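Local coordinates for protein metallo-carboxypeptidase (Pseudomonas aeruginosa, PDB 4A38) that probably acts as a zinc-dependent carboxypeptidase of the M14 family, removing residues from the C-terminal end of peptide or protein substrates, at residues P42-Q47 against H227-T232; A177-G182 against D271-E276; V281-C286 against F345-P350. All coordinates share one frame; numbering follows the deposited sequence.

Interaction 1 of 3, residues P42-Q47 against H227-T232; sequences PDLASQ and HGNLRT. With BZS (L-benzylsuccinic acid), chain D.
D43 of the loop 42-47 reaches into the loop 227-232 and collects three successive backbone N-H groups. With CG set opposite the carbonyl carbon (chi1 -79°), the side chain leaves its own loop and enters the other. Its CB packs 3.7 Å from T232 OG1, and beyond it the carboxylate lies nearly flat against the amide of N229, the two planes 17° apart. OD1 accepts L230 N at 2.8 Å on its syn side, somewhat out of plane. OD2 takes two donors: R231 N through its syn lone pair at 2.9 Å, and T232 N at 3.0 Å nearly along the C-O axis. An aspartate suits this place because two oxygens on a short stem can satisfy three closely spaced amides. Beside it, S46 OG approaches T232 OG1, although its stronger partner is H48, and a water accepts from both A45 N and T232 OG1. At the H227 end, L44 CD1 sits over one face of the ring, 4.1 Å from the H227 centroid, a CH-pi contact. The R231 side chain leads away to the ligand, NH1 donating to O2 of benzylsuccinate at 2.6 Å and NH2 to O3, while D238 salt-bridges NE. The contact thus joins the N-terminal domain to the catalytic domain where the ligand-binding arginine emerges, consistent with the substrate pocket of M14 zinc carboxypeptidases.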
loop_
_atom_site.group_PDB
_atom_site.type_symbol
_atom_site.label_atom_id
_atom_site.label_comp_id
_atom_site.label_asym_id
_atom_site.label_seq_id
_atom_site.Cartn_x
_atom_site.Cartn_y
_atom_site.Cartn_z
ATOM N N PRO A 42 16.122 3.212 -10.854
ATOM C CA PRO A 42 15.752 1.795 -10.737
ATOM C C PRO A 42 15.934 1.365 -9.276
ATOM O O PRO A 42 16.712 1.982 -8.552
ATOM C CB PRO A 42 16.761 1.092 -11.652
ATOM C CG PRO A 42 17.155 2.164 -12.636
ATOM C CD PRO A 42 17.269 3.382 -11.762
ATOM N N ASP A 43 15.224 0.323 -8.843
ATOM C CA ASP A 43 15.332 -0.185 -7.473
ATOM C C ASP A 43 16.780 -0.554 -7.118
ATOM O O ASP A 43 17.584 -0.879 -7.997
ATOM C CB ASP A 43 14.468 -1.447 -7.297
ATOM C CG ASP A 43 12.993 -1.141 -7.110
ATOM O OD1 ASP A 43 12.580 0.024 -7.281
ATOM O OD2 ASP A 43 12.237 -2.086 -6.787
ATOM N N LEU A 44 17.086 -0.532 -5.820
ATOM C CA LEU A 44 18.423 -0.874 -5.309
ATOM C C LEU A 44 19.094 -2.067 -5.991
ATOM O O LEU A 44 20.229 -1.966 -6.472
ATOM C CB LEU A 44 18.355 -1.164 -3.801
ATOM C CG LEU A 44 18.693 -0.046 -2.817
ATOM C CD1 LEU A 44 18.649 -0.579 -1.402
ATOM C CD2 LEU A 44 20.080 0.478 -3.113
ATOM N N ALA A 45 18.401 -3.200 -6.018
ATOM C CA ALA A 45 18.955 -4.408 -6.623
ATOM C C ALA A 45 18.028 -5.093 -7.625
ATOM O O ALA A 45 18.011 -6.317 -7.729
ATOM C CB ALA A 45 19.375 -5.399 -5.527
ATOM N N SER A 46 17.236 -4.312 -8.346
ATOM C CA SER A 46 16.367 -4.881 -9.375
ATOM C C SER A 46 16.099 -3.804 -10.413
ATOM O O SER A 46 16.261 -2.617 -10.141
ATOM C CB SER A 46 15.051 -5.427 -8.785
ATOM O OG SER A 46 14.142 -4.396 -8.468
ATOM N N GLN A 47 15.715 -4.223 -11.611
ATOM C CA GLN A 47 15.468 -3.284 -12.694
ATOM C C GLN A 47 14.157 -2.501 -12.618
ATOM O O GLN A 47 13.943 -1.575 -13.401
ATOM C CB GLN A 47 15.568 -4.023 -14.034
ATOM C CG GLN A 47 15.171 -5.494 -13.978
ATOM C CD GLN A 47 13.733 -5.745 -14.388
ATOM O OE1 GLN A 47 13.339 -5.437 -15.513
ATOM N NE2 GLN A 47 12.946 -6.319 -13.483
ATOM N N HIS A 227 14.339 3.653 0.810
ATOM C CA HIS A 227 15.173 3.916 -0.357
ATOM C C HIS A 227 14.413 4.276 -1.619
ATOM O O HIS A 227 14.983 4.275 -2.712
ATOM C CB HIS A 227 16.100 2.729 -0.622
ATOM C CG HIS A 227 17.241 2.647 0.341
ATOM N ND1 HIS A 227 17.325 1.687 1.327
ATOM C CD2 HIS A 227 18.316 3.454 0.506
ATOM C CE1 HIS A 227 18.405 1.905 2.056
ATOM N NE2 HIS A 227 19.022 2.971 1.579
ATOM N N GLY A 228 13.134 4.598 -1.465
ATOM C CA GLY A 228 12.332 4.975 -2.613
ATOM C C GLY A 228 12.237 3.936 -3.710
ATOM O O GLY A 228 12.202 4.279 -4.890
ATOM N N ASN A 229 12.209 2.666 -3.318
ATOM C CA ASN A 229 12.090 1.551 -4.258
ATOM C C ASN A 229 10.614 1.422 -4.665
ATOM O O ASN A 229 9.728 1.977 -4.010
ATOM C CB ASN A 229 12.511 0.233 -3.581
ATOM C CG ASN A 229 13.952 -0.177 -3.887
ATOM O OD1 ASN A 229 14.382 -1.262 -3.497
ATOM N ND2 ASN A 229 14.696 0.681 -4.578
ATOM N N LEU A 230 10.361 0.690 -5.745
ATOM C CA LEU A 230 8.997 0.453 -6.194
ATOM C C LEU A 230 8.556 -0.949 -5.834
ATOM O O LEU A 230 7.559 -1.141 -5.144
ATOM C CB LEU A 230 8.857 0.576 -7.720
ATOM C CG LEU A 230 7.569 -0.062 -8.294
ATOM C CD1 LEU A 230 6.344 0.767 -7.918
ATOM C CD2 LEU A 230 7.654 -0.171 -9.814
ATOM N N ARG A 231 9.341 -1.923 -6.275
ATOM C CA ARG A 231 8.974 -3.326 -6.138
ATOM C C ARG A 231 9.677 -4.272 -5.170
ATOM O O ARG A 231 9.033 -5.124 -4.547
ATOM C CB ARG A 231 9.059 -3.941 -7.537
ATOM C CG ARG A 231 8.393 -5.285 -7.713
ATOM C CD ARG A 231 6.894 -5.112 -7.854
ATOM N NE ARG A 231 6.245 -6.403 -7.986
ATOM C CZ ARG A 231 4.931 -6.573 -8.029
ATOM N NH1 ARG A 231 4.121 -5.520 -7.952
ATOM N NH2 ARG A 231 4.428 -7.800 -8.117
ATOM N N THR A 232 10.990 -4.139 -5.043
ATOM C CA THR A 232 11.740 -5.089 -4.233
ATOM C C THR A 232 12.312 -4.628 -2.904
ATOM O O THR A 232 12.350 -3.431 -2.619
ATOM C CB THR A 232 12.885 -5.685 -5.088
ATOM O OG1 THR A 232 13.658 -4.625 -5.660
ATOM C CG2 THR A 232 12.314 -6.525 -6.221
HETATM C C1 BZS D . 0.443 -5.666 -6.934
HETATM C C2 BZS D . -0.339 -6.832 -7.544
HETATM C CA BZS D . -0.009 -8.113 -6.780
HETATM C C BZS D . 1.399 -8.589 -7.144
HETATM C CB BZS D . -1.013 -9.220 -7.100
HETATM O O1 BZS D . -0.183 -4.838 -6.240
HETATM O O2 BZS D . 1.674 -5.640 -7.140
HETATM O O3 BZS D . 1.714 -8.586 -8.352
HETATM O O4 BZS D . 2.141 -8.962 -6.210
HETATM O O HOH W 1 16.088 -3.677 -4.633
#

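Interaction 2 of 3, residues A177-G182 against D271-E276; sequences AQQHPG and DIHGDE. With ZN (zinc ion), chain C; BZS (L-benzylsuccinic acid), chain D.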
loop_
_atom_site.group_PDB
_atom_site.type_symbol
_atom_site.label_atom_id
_atom_site.label_comp_id
_atom_site.label_asym_id
_atom_site.label_seq_id
_atom_site.Cartn_x
_atom_site.Cartn_y
_atom_site.Cartn_z
ATOM N N ALA A 177 0.745 -4.922 5.208
ATOM C CA ALA A 177 0.781 -3.955 4.131
ATOM C C ALA A 177 2.115 -3.515 3.570
ATOM O O ALA A 177 3.146 -3.546 4.237
ATOM C CB ALA A 177 -0.013 -2.716 4.550
ATOM N N GLN A 178 2.053 -3.109 2.308
ATOM C CA GLN A 178 3.176 -2.570 1.550
ATOM C C GLN A 178 4.407 -3.458 1.348
ATOM O O GLN A 178 5.545 -3.008 1.560
ATOM C CB GLN A 178 3.589 -1.207 2.160
ATOM C CG GLN A 178 4.097 -0.159 1.149
ATOM C CD GLN A 178 4.112 1.253 1.729
ATOM O OE1 GLN A 178 3.259 1.601 2.532
ATOM N NE2 GLN A 178 5.079 2.072 1.315
ATOM N N GLN A 179 4.186 -4.708 0.942
ATOM C CA GLN A 179 5.302 -5.610 0.648
ATOM C C GLN A 179 6.040 -4.955 -0.517
ATOM O O GLN A 179 7.244 -5.129 -0.698
ATOM C CB GLN A 179 4.811 -6.990 0.200
ATOM C CG GLN A 179 4.184 -7.842 1.290
ATOM C CD GLN A 179 3.926 -9.254 0.818
ATOM O OE1 GLN A 179 4.859 -10.050 0.663
ATOM N NE2 GLN A 179 2.652 -9.577 0.575
ATOM N N HIS A 180 5.280 -4.216 -1.318
ATOM C CA HIS A 180 5.823 -3.482 -2.456
ATOM C C HIS A 180 6.019 -2.041 -1.970
ATOM O O HIS A 180 5.051 -1.293 -1.765
ATOM C CB HIS A 180 4.848 -3.576 -3.643
ATOM C CG HIS A 180 4.768 -4.957 -4.226
ATOM N ND1 HIS A 180 3.645 -5.439 -4.864
ATOM C CD2 HIS A 180 5.674 -5.967 -4.251
ATOM C CE1 HIS A 180 3.861 -6.686 -5.249
ATOM N NE2 HIS A 180 5.084 -7.026 -4.893
ATOM N N PRO A 181 7.285 -1.637 -1.782
ATOM C CA PRO A 181 7.662 -0.300 -1.305
ATOM C C PRO A 181 7.021 0.921 -1.956
ATOM O O PRO A 181 6.671 1.871 -1.266
ATOM C CB PRO A 181 9.191 -0.306 -1.429
ATOM C CG PRO A 181 9.434 -1.232 -2.578
ATOM C CD PRO A 181 8.466 -2.358 -2.300
ATOM N N GLY A 182 6.855 0.911 -3.273
ATOM C CA GLY A 182 6.257 2.059 -3.923
ATOM C C GLY A 182 4.766 2.263 -3.702
ATOM O O GLY A 182 4.235 3.327 -4.022
ATOM N N ASP A 271 -4.058 -8.647 2.257
ATOM C CA ASP A 271 -2.741 -8.163 1.842
ATOM C C ASP A 271 -3.031 -6.860 1.115
ATOM O O ASP A 271 -3.652 -6.865 0.059
ATOM C CB ASP A 271 -2.088 -9.187 0.908
ATOM C CG ASP A 271 -0.635 -8.872 0.604
ATOM O OD1 ASP A 271 -0.013 -8.054 1.316
ATOM O OD2 ASP A 271 -0.106 -9.464 -0.353
ATOM N N ILE A 272 -2.605 -5.745 1.698
ATOM C CA ILE A 272 -2.884 -4.432 1.135
ATOM C C ILE A 272 -1.843 -3.920 0.142
ATOM O O ILE A 272 -0.664 -3.759 0.479
ATOM C CB ILE A 272 -3.087 -3.391 2.267
ATOM C CG1 ILE A 272 -4.457 -3.569 2.950
ATOM C CG2 ILE A 272 -3.107 -1.998 1.672
ATOM C CD1 ILE A 272 -4.815 -4.941 3.431
ATOM N N HIS A 273 -2.296 -3.662 -1.086
ATOM C CA HIS A 273 -1.428 -3.186 -2.158
ATOM C C HIS A 273 -2.008 -1.950 -2.849
ATOM O O HIS A 273 -3.043 -1.415 -2.450
ATOM C CB HIS A 273 -1.230 -4.274 -3.225
ATOM C CG HIS A 273 -0.541 -5.511 -2.735
ATOM N ND1 HIS A 273 0.718 -5.874 -3.165
ATOM C CD2 HIS A 273 -0.951 -6.499 -1.906
ATOM C CE1 HIS A 273 1.052 -7.032 -2.622
ATOM N NE2 HIS A 273 0.056 -7.431 -1.854
ATOM N N GLY A 274 -1.310 -1.522 -3.897
ATOM C CA GLY A 274 -1.732 -0.383 -4.690
ATOM C C GLY A 274 -1.511 -0.754 -6.141
ATOM O O GLY A 274 -0.494 -1.370 -6.471
ATOM N N ASP A 275 -2.451 -0.412 -7.018
ATOM C CA ASP A 275 -2.292 -0.746 -8.435
ATOM C C ASP A 275 -2.108 0.511 -9.283
ATOM O O ASP A 275 -2.916 1.431 -9.224
ATOM C CB ASP A 275 -3.504 -1.529 -8.954
ATOM C CG ASP A 275 -3.327 -1.968 -10.400
ATOM O OD1 ASP A 275 -2.582 -2.940 -10.646
ATOM O OD2 ASP A 275 -3.904 -1.329 -11.293
ATOM N N GLU A 276 -1.051 0.522 -10.093
ATOM C CA GLU A 276 -0.714 1.656 -10.955
ATOM C C GLU A 276 -1.724 1.942 -12.075
ATOM O O GLU A 276 -2.084 3.096 -12.331
ATOM C CB GLU A 276 0.681 1.425 -11.573
ATOM C CG GLU A 276 1.834 1.297 -10.547
ATOM C CD GLU A 276 1.991 -0.100 -9.947
ATOM O OE1 GLU A 276 1.068 -0.940 -10.072
ATOM O OE2 GLU A 276 3.054 -0.352 -9.329
HETATM ZN ZN ZN C . 1.724 -4.690 -4.820
HETATM C C1 BZS D . 0.443 -5.666 -6.934
HETATM C C2 BZS D . -0.339 -6.832 -7.544
HETATM C CA BZS D . -0.009 -8.113 -6.780
HETATM C C BZS D . 1.399 -8.589 -7.144
HETATM C CB BZS D . -1.013 -9.220 -7.100
HETATM O O1 BZS D . -0.183 -4.838 -6.240
HETATM O O2 BZS D . 1.674 -5.640 -7.140
HETATM O O3 BZS D . 1.714 -8.586 -8.352
HETATM O O4 BZS D . 2.141 -8.962 -6.210
HETATM O O HOH W 2 1.276 -5.891 0.626
#
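H180 and H273 meet at the zinc ion, each giving it ND1, at 2.1 Å from H180 and 2.3 Å from H273. Their rings are turned obliquely, planes 68° apart, and the two ND1 atoms of H180 and H273, 3.4 Å from each other, are brought together by the shared metal and not by a hydrogen bond. Benzylsuccinate supplies O1 and O2 of one carboxylate, O1 at 2.4 Å from the zinc, and E183 completes the shell. H180 and E183, with two residues between them, and the distant H273 form the HxxE plus histidine zinc site of M14 peptidases.

The second shell fixes the ring rotations. H273 NE2 donates a short bond, 2.5 Å, to D271 OD2; OD2 lies in the plane of the ring, but the N-H meets it from above the plane of the carboxylate. D238 takes the corresponding N-H of H180. Imidazole suits both places because one nitrogen can bind metal while the other is held by an acid. D271 is itself steadied: CG lies opposite its backbone N (chi1 -171°), presenting OD1 to Q179 NE2 at 3.2 Å. The amide of Q179 is also held at OE1 by W243. A water accepts from Q179 N and donates to D271 OD1 and I272 O, tying the loop to the strand.

Further back, the weak bond from Q178 N to I272 O, 3.3 Å, continues the parallel pairing of A177 with I272. A177 CB touches I272 CB at 3.9 Å. Strands 171-177 and 268-275 are neighbours in the central sheet; A186 and F189 of helix 185-196 pack on I272, M190 of that helix on A177, and strand 343-350 flanks strand 268-275 on its other edge.

Interaction 3 of 3, residues V281-C286 against F345-P350; sequences VFAAGC and FTIEMP. With BZS (L-benzylsuccinic acid), chain D.
F282 and E348 form a hydrogen-bonded pair where strand 282-284 runs antiparallel to strand 345-350, at the outer edge of the mixed sheet of the carboxypeptidase alpha/beta fold. The backbone bonds come in two reciprocal sets. F282 N donates to E348 O and E348 N to F282 O, at 2.9 Å for the latter; A284 and T346 exchange the same pair of bonds, with A284 N to T346 O at 3.0 Å. Between them A283 faces I347 in a non-hydrogen-bonded pair, where the CA of A283 makes a C-H contact with T346 O.

Apolar contacts fill the face carrying A283 and I347. The small A283 CB leaves room for two larger neighbours, I347 CD1 at 3.8 Å and F345 CD1 at 3.6 Å, and the F345 ring goes on to meet F303. At the other end V281 CG2 presses on P350 CD at 3.5 Å, a tight contact.

The ring contact lies on the face of F282, A284, T346 and E348, where E348 reaches the ligand. F282 takes the first torsion between backbone N and carbonyl carbon (chi1 62°), bringing its ring alongside the glutamate. E348 CB then lies over the ring face, 3.7 Å from the F282 centroid, a CH-pi contact that supports the aliphatic stem, while Y319 meets the F282 ring edge-to-face. E348 is the predicted proton donor/acceptor; its chain bends at chi2, -83°, and brings OE2 to 3.1 Å from O1 of benzylsuccinate.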
loop_
_atom_site.group_PDB
_atom_site.type_symbol
_atom_site.label_atom_id
_atom_site.label_comp_id
_atom_site.label_asym_id
_atom_site.label_seq_id
_atom_site.Cartn_x
_atom_site.Cartn_y
_atom_site.Cartn_z
ATOM N N VAL A 281 -10.923 0.914 -6.765
ATOM C CA VAL A 281 -10.511 0.130 -5.611
ATOM C C VAL A 281 -11.183 -1.229 -5.836
ATOM O O VAL A 281 -12.375 -1.291 -6.187
ATOM C CB VAL A 281 -11.037 0.747 -4.282
ATOM C CG1 VAL A 281 -10.876 -0.244 -3.136
ATOM C CG2 VAL A 281 -10.262 2.024 -3.964
ATOM N N PHE A 282 -10.428 -2.309 -5.660
ATOM C CA PHE A 282 -10.982 -3.644 -5.846
ATOM C C PHE A 282 -10.251 -4.685 -5.013
ATOM O O PHE A 282 -9.269 -4.369 -4.329
ATOM C CB PHE A 282 -10.944 -4.047 -7.333
ATOM C CG PHE A 282 -9.556 -4.116 -7.925
ATOM C CD1 PHE A 282 -8.922 -2.967 -8.386
ATOM C CD2 PHE A 282 -8.895 -5.343 -8.038
ATOM C CE1 PHE A 282 -7.637 -3.035 -8.964
ATOM C CE2 PHE A 282 -7.615 -5.424 -8.610
ATOM C CZ PHE A 282 -6.989 -4.267 -9.073
ATOM N N ALA A 283 -10.724 -5.926 -5.070
ATOM C CA ALA A 283 -10.104 -6.991 -4.304
ATOM C C ALA A 283 -9.967 -8.268 -5.111
ATOM O O ALA A 283 -10.917 -8.715 -5.751
ATOM C CB ALA A 283 -10.914 -7.264 -3.041
ATOM N N ALA A 284 -8.775 -8.848 -5.087
ATOM C CA ALA A 284 -8.529 -10.091 -5.797
ATOM C C ALA A 284 -8.663 -11.206 -4.770
ATOM O O ALA A 284 -8.238 -11.045 -3.624
ATOM C CB ALA A 284 -7.127 -10.090 -6.399
ATOM N N GLY A 285 -9.252 -12.329 -5.176
ATOM C CA GLY A 285 -9.452 -13.451 -4.276
ATOM C C GLY A 285 -8.526 -14.626 -4.526
ATOM O O GLY A 285 -7.476 -14.473 -5.140
ATOM N N CYS A 286 -8.927 -15.802 -4.052
ATOM C CA CYS A 286 -8.140 -17.025 -4.200
ATOM C C CYS A 286 -8.817 -18.046 -5.112
ATOM O O CYS A 286 -8.545 -19.239 -4.993
ATOM C CB CYS A 286 -7.924 -17.696 -2.834
ATOM S SG CYS A 286 -6.905 -16.813 -1.597
ATOM N N PHE A 345 -7.710 -11.999 0.808
ATOM C CA PHE A 345 -7.818 -11.061 -0.301
ATOM C C PHE A 345 -6.592 -10.186 -0.406
ATOM O O PHE A 345 -5.878 -9.971 0.581
ATOM C CB PHE A 345 -8.972 -10.081 -0.078
ATOM C CG PHE A 345 -10.300 -10.578 -0.512
ATOM C CD1 PHE A 345 -10.615 -10.668 -1.868
ATOM C CD2 PHE A 345 -11.267 -10.903 0.433
ATOM C CE1 PHE A 345 -11.879 -11.065 -2.273
ATOM C CE2 PHE A 345 -12.538 -11.304 0.039
ATOM C CZ PHE A 345 -12.846 -11.382 -1.314
ATOM N N THR A 346 -6.328 -9.729 -1.685
ATOM C CA THR A 346 -5.283 -8.743 -1.914
ATOM C C THR A 346 -6.149 -7.512 -2.179
ATOM O O THR A 346 -6.977 -7.510 -3.092
ATOM C CB THR A 346 -4.407 -9.048 -3.148
ATOM O OG1 THR A 346 -3.742 -10.304 -2.983
ATOM C CG2 THR A 346 -3.391 -7.988 -3.318
ATOM N N ILE A 347 -6.026 -6.424 -1.296
ATOM C CA ILE A 347 -6.803 -5.211 -1.482
ATOM C C ILE A 347 -6.003 -4.262 -2.356
ATOM O O ILE A 347 -4.816 -4.034 -2.126
ATOM C CB ILE A 347 -7.130 -4.549 -0.124
ATOM C CG1 ILE A 347 -7.945 -5.513 0.744
ATOM C CG2 ILE A 347 -7.896 -3.251 -0.337
ATOM C CD1 ILE A 347 -9.266 -5.915 0.132
ATOM N N GLU A 348 -6.657 -3.709 -3.367
ATOM C CA GLU A 348 -5.982 -2.804 -4.277
ATOM C C GLU A 348 -6.560 -1.403 -4.305
ATOM O O GLU A 348 -7.745 -1.214 -4.560
ATOM C CB GLU A 348 -6.011 -3.375 -5.696
ATOM C CG GLU A 348 -5.321 -4.711 -5.871
ATOM C CD GLU A 348 -3.843 -4.574 -6.063
ATOM O OE1 GLU A 348 -3.331 -3.434 -6.014
ATOM O OE2 GLU A 348 -3.190 -5.611 -6.270
ATOM N N MET A 349 -5.707 -0.417 -4.055
ATOM C CA MET A 349 -6.117 0.975 -4.107
ATOM C C MET A 349 -5.385 1.591 -5.311
ATOM O O MET A 349 -4.230 1.252 -5.594
ATOM C CB MET A 349 -5.769 1.689 -2.800
ATOM C CG MET A 349 -6.699 1.350 -1.644
ATOM S SD MET A 349 -6.091 1.999 -0.049
ATOM C CE MET A 349 -4.684 0.901 0.206
ATOM N N PRO A 350 -6.057 2.488 -6.046
ATOM C CA PRO A 350 -5.485 3.140 -7.232
ATOM C C PRO A 350 -4.494 4.281 -7.036
ATOM O O PRO A 350 -4.607 5.053 -6.091
ATOM C CB PRO A 350 -6.718 3.622 -7.966
ATOM C CG PRO A 350 -7.608 4.070 -6.814
ATOM C CD PRO A 350 -7.467 2.887 -5.858
HETATM C C1 BZS D . 0.443 -5.666 -6.934
HETATM C C2 BZS D . -0.339 -6.832 -7.544
HETATM C CA BZS D . -0.009 -8.113 -6.780
HETATM C C BZS D . 1.399 -8.589 -7.144
HETATM C CB BZS D . -1.013 -9.220 -7.100
HETATM O O1 BZS D . -0.183 -4.838 -6.240
HETATM O O2 BZS D . 1.674 -5.640 -7.140
HETATM O O3 BZS D . 1.714 -8.586 -8.352
HETATM O O4 BZS D . 2.141 -8.962 -6.210
#

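The three interactions surround one benzylsuccinate molecule: R231 of interaction 1 pairs with both its carboxylates, the zinc site of interaction 2 takes one of them, and E348 of interaction 3 approaches that same group. Interactions 1 and 2 have centres about 14 Å apart and join where G182 N lies 2.9 Å from L230 O, a probable hydrogen bond, and where R231 NH1 lies 3.0 Å from H180 CE1. Interactions 2 and 3, centres about 10 Å apart, share the sheet: D271 O lies 2.8 Å from I347 N. Interactions 1 and 3 do not touch, their nearest atoms about 8 Å apart; N240 and R241 add further bonds to the ligand.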